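Local coordinates for protein ADP-dependent (S)-NAD(P)H-hydrate dehydratase (Streptococcus mutans, PDB 3BGK) that probably catalyses the ADP-dependent dehydration of the S-form of hydrated NADH and NADPH, and so takes part in the repair of these damaged cofactors, at residues A[158-163]-A[179-184]. Numbering follows the deposited sequence.
Sequences LIIDGS and KQIILT
Leu158 to Asp161 pair in parallel with Ile181 to Thr184, neighbouring central strands in the mixed sheet of a three-layer alpha/beta sandwich. Helix 163-170 links them, so the pair illustrates a beta-alpha-beta crossover. Four backbone hydrogen bonds sew the ladder. At its start Leu158 N donates to Gln180 O (3.0 Å), the carbonyl of the residue at the centre of an inverse gamma turn, and Leu158 O accepts from Ile182 N (2.8 Å). Two residues on, Ile160 repeats the pattern, its N bonding to Ile182 O and its O accepting Thr184 N.

Apolar packing differs on the two faces. On one, Leu158 lies alongside Ile181, CD2 against CD1 at 3.9 Å, and Ile160 alongside Leu183; Ile165 and Leu168 of the crossover helix rest on the second pair. On the reverse face, Ile159 CG1 leans on Ile182 CB (4.1 Å), and helix 249-263 covers both residues.

The polar side-chain contact sits at the C-terminal ends of the strands, close to the predicted nucleotide and substrate sites. Asp161 OD1 forms a salt bridge with Lys222, a predicted AMP-binding residue, and the same oxygen has a second partner in Thr184. With Asp161 CG anti to the backbone N (chi1 -175°), the lone pair of OD1 directed away from OD2 receives the hydroxyl of Thr184, OG1 lying 2.6 Å from OD1.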
ATOM      1  N   LEU A 158      24.807  -7.025  18.018  1.00 13.19           N
ATOM      2  CA  LEU A 158      23.542  -7.664  18.352  1.00 12.73           C
ATOM      3  C   LEU A 158      22.669  -6.720  19.164  1.00 12.61           C
ATOM      4  O   LEU A 158      23.060  -6.275  20.252  1.00 12.67           O
ATOM      5  CB  LEU A 158      23.775  -8.977  19.111  1.00 12.59           C
ATOM      6  CG  LEU A 158      22.551  -9.756  19.613  1.00 12.72           C
ATOM      7  CD1 LEU A 158      21.729 -10.336  18.458  1.00 12.05           C
ATOM      8  CD2 LEU A 158      22.978 -10.857  20.585  1.00 12.56           C
ATOM      9  N   ILE A 159      21.496  -6.416  18.615  1.00 12.26           N
ATOM     10  CA  ILE A 159      20.505  -5.596  19.297  1.00 11.86           C
ATOM     11  C   ILE A 159      19.369  -6.492  19.770  1.00 12.22           C
ATOM     12  O   ILE A 159      18.747  -7.214  18.980  1.00 12.13           O
ATOM     13  CB  ILE A 159      19.965  -4.445  18.412  1.00 11.55           C
ATOM     14  CG1 ILE A 159      21.120  -3.709  17.723  1.00 10.95           C
ATOM     15  CG2 ILE A 159      19.146  -3.471  19.250  1.00 10.71           C
ATOM     16  CD1 ILE A 159      20.704  -2.937  16.491  1.00  8.50           C
ATOM     17  N   ILE A 160      19.120  -6.442  21.073  1.00 12.64           N
ATOM     18  CA  ILE A 160      18.091  -7.246  21.702  1.00 13.22           C
ATOM     19  C   ILE A 160      16.976  -6.307  22.149  1.00 13.50           C
ATOM     20  O   ILE A 160      17.179  -5.438  22.999  1.00 13.34           O
ATOM     21  CB  ILE A 160      18.663  -8.056  22.890  1.00 13.36           C
ATOM     22  CG1 ILE A 160      19.837  -8.932  22.420  1.00 13.47           C
ATOM     23  CG2 ILE A 160      17.572  -8.906  23.538  1.00 13.17           C
ATOM     24  CD1 ILE A 160      20.728  -9.443  23.539  1.00 14.41           C
ATOM     25  N   ASP A 161      15.805  -6.484  21.550  1.00 14.02           N
ATOM     26  CA  ASP A 161      14.719  -5.526  21.693  1.00 14.75           C
ATOM     27  C   ASP A 161      13.477  -6.194  22.241  1.00 15.07           C
ATOM     28  O   ASP A 161      13.315  -7.405  22.114  1.00 15.40           O
ATOM     29  CB  ASP A 161      14.411  -4.888  20.338  1.00 14.85           C
ATOM     30  CG  ASP A 161      13.373  -3.793  20.426  1.00 15.58           C
ATOM     31  OD1 ASP A 161      13.714  -2.681  20.872  1.00 16.44           O
ATOM     32  OD2 ASP A 161      12.209  -4.043  20.047  1.00 17.37           O
ATOM     33  N   GLY A 162      12.611  -5.400  22.865  1.00 15.49           N
ATOM     34  CA  GLY A 162      11.296  -5.856  23.286  1.00 16.00           C
ATOM     35  C   GLY A 162      11.316  -7.194  23.986  1.00 16.45           C
ATOM     36  O   GLY A 162      12.108  -7.398  24.898  1.00 16.85           O
ATOM     37  N   SER A 163      10.471  -8.113  23.520  1.00 16.96           N
ATOM     38  CA  SER A 163      10.265  -9.417  24.156  1.00 17.31           C
ATOM     39  C   SER A 163      11.513 -10.301  24.207  1.00 17.60           C
ATOM     40  O   SER A 163      11.580 -11.237  25.009  1.00 17.44           O
ATOM     41  CB  SER A 163       9.111 -10.171  23.481  1.00 17.22           C
ATOM     42  OG  SER A 163       9.524 -10.779  22.269  1.00 17.76           O
ATOM     43  N   LYS A 179      30.557  -8.998  22.071  1.00 25.87           N
ATOM     44  CA  LYS A 179      30.723  -7.954  23.081  1.00 25.90           C
ATOM     45  C   LYS A 179      29.989  -6.686  22.647  1.00 25.59           C
ATOM     46  O   LYS A 179      29.741  -5.787  23.458  1.00 25.42           O
ATOM     47  CB  LYS A 179      32.207  -7.641  23.288  1.00 26.22           C
ATOM     48  CG  LYS A 179      33.033  -8.790  23.844  1.00 27.32           C
ATOM     49  CD  LYS A 179      34.509  -8.413  23.872  1.00 29.30           C
ATOM     50  CE  LYS A 179      35.358  -9.515  24.498  1.00 30.44           C
ATOM     51  NZ  LYS A 179      36.720  -9.019  24.861  1.00 30.70           N
ATOM     52  N   GLN A 180      29.648  -6.630  21.361  1.00 25.23           N
ATOM     53  CA  GLN A 180      28.971  -5.476  20.773  1.00 24.95           C
ATOM     54  C   GLN A 180      27.452  -5.644  20.892  1.00 24.37           C
ATOM     55  O   GLN A 180      26.746  -5.837  19.902  1.00 24.43           O
ATOM     56  CB  GLN A 180      29.430  -5.281  19.323  1.00 25.12           C
ATOM     57  CG  GLN A 180      30.960  -5.314  19.160  1.00 25.68           C
ATOM     58  CD  GLN A 180      31.440  -5.128  17.719  1.00 26.99           C
ATOM     59  OE1 GLN A 180      32.518  -5.601  17.353  1.00 27.79           O
ATOM     60  NE2 GLN A 180      30.645  -4.434  16.905  1.00 26.79           N
ATOM     61  N   ILE A 181      26.976  -5.578  22.133  1.00 23.81           N
ATOM     62  CA  ILE A 181      25.576  -5.801  22.493  1.00 22.92           C
ATOM     63  C   ILE A 181      24.887  -4.466  22.744  1.00 22.53           C
ATOM     64  O   ILE A 181      25.429  -3.614  23.456  1.00 22.38           O
ATOM     65  CB  ILE A 181      25.476  -6.637  23.794  1.00 22.85           C
ATOM     66  CG1 ILE A 181      26.221  -7.971  23.653  1.00 23.11           C
ATOM     67  CG2 ILE A 181      24.009  -6.824  24.232  1.00 22.68           C
ATOM     68  CD1 ILE A 181      25.406  -9.113  23.023  1.00 24.63           C
ATOM     69  N   ILE A 182      23.706  -4.286  22.151  1.00 21.97           N
ATOM     70  CA  ILE A 182      22.842  -3.147  22.464  1.00 21.46           C
ATOM     71  C   ILE A 182      21.504  -3.666  22.996  1.00 21.71           C
ATOM     72  O   ILE A 182      20.864  -4.508  22.367  1.00 21.40           O
ATOM     73  CB  ILE A 182      22.604  -2.209  21.246  1.00 21.20           C
ATOM     74  CG1 ILE A 182      23.936  -1.746  20.636  1.00 20.40           C
ATOM     75  CG2 ILE A 182      21.745  -1.011  21.651  1.00 20.50           C
ATOM     76  CD1 ILE A 182      23.800  -0.876  19.391  1.00 17.33           C
ATOM     77  N   LEU A 183      21.101  -3.176  24.165  1.00 22.03           N
ATOM     78  CA  LEU A 183      19.818  -3.545  24.748  1.00 22.44           C
ATOM     79  C   LEU A 183      18.852  -2.369  24.653  1.00 23.06           C
ATOM     80  O   LEU A 183      19.189  -1.249  25.028  1.00 23.03           O
ATOM     81  CB  LEU A 183      19.981  -3.982  26.211  1.00 22.22           C
ATOM     82  CG  LEU A 183      21.022  -5.040  26.600  1.00 21.58           C
ATOM     83  CD1 LEU A 183      21.286  -4.981  28.091  1.00 20.10           C
ATOM     84  CD2 LEU A 183      20.622  -6.454  26.173  1.00 20.19           C
ATOM     85  N   THR A 184      17.652  -2.628  24.144  1.00 23.93           N
ATOM     86  CA  THR A 184      16.628  -1.595  24.013  1.00 24.83           C
ATOM     87  C   THR A 184      15.310  -2.021  24.684  1.00 25.75           C
ATOM     88  O   THR A 184      14.302  -2.233  24.007  1.00 25.90           O
ATOM     89  CB  THR A 184      16.400  -1.212  22.531  1.00 24.67           C
ATOM     90  OG1 THR A 184      16.196  -2.396  21.750  1.00 24.49           O
ATOM     91  CG2 THR A 184      17.600  -0.474  21.979  1.00 24.76           C
TER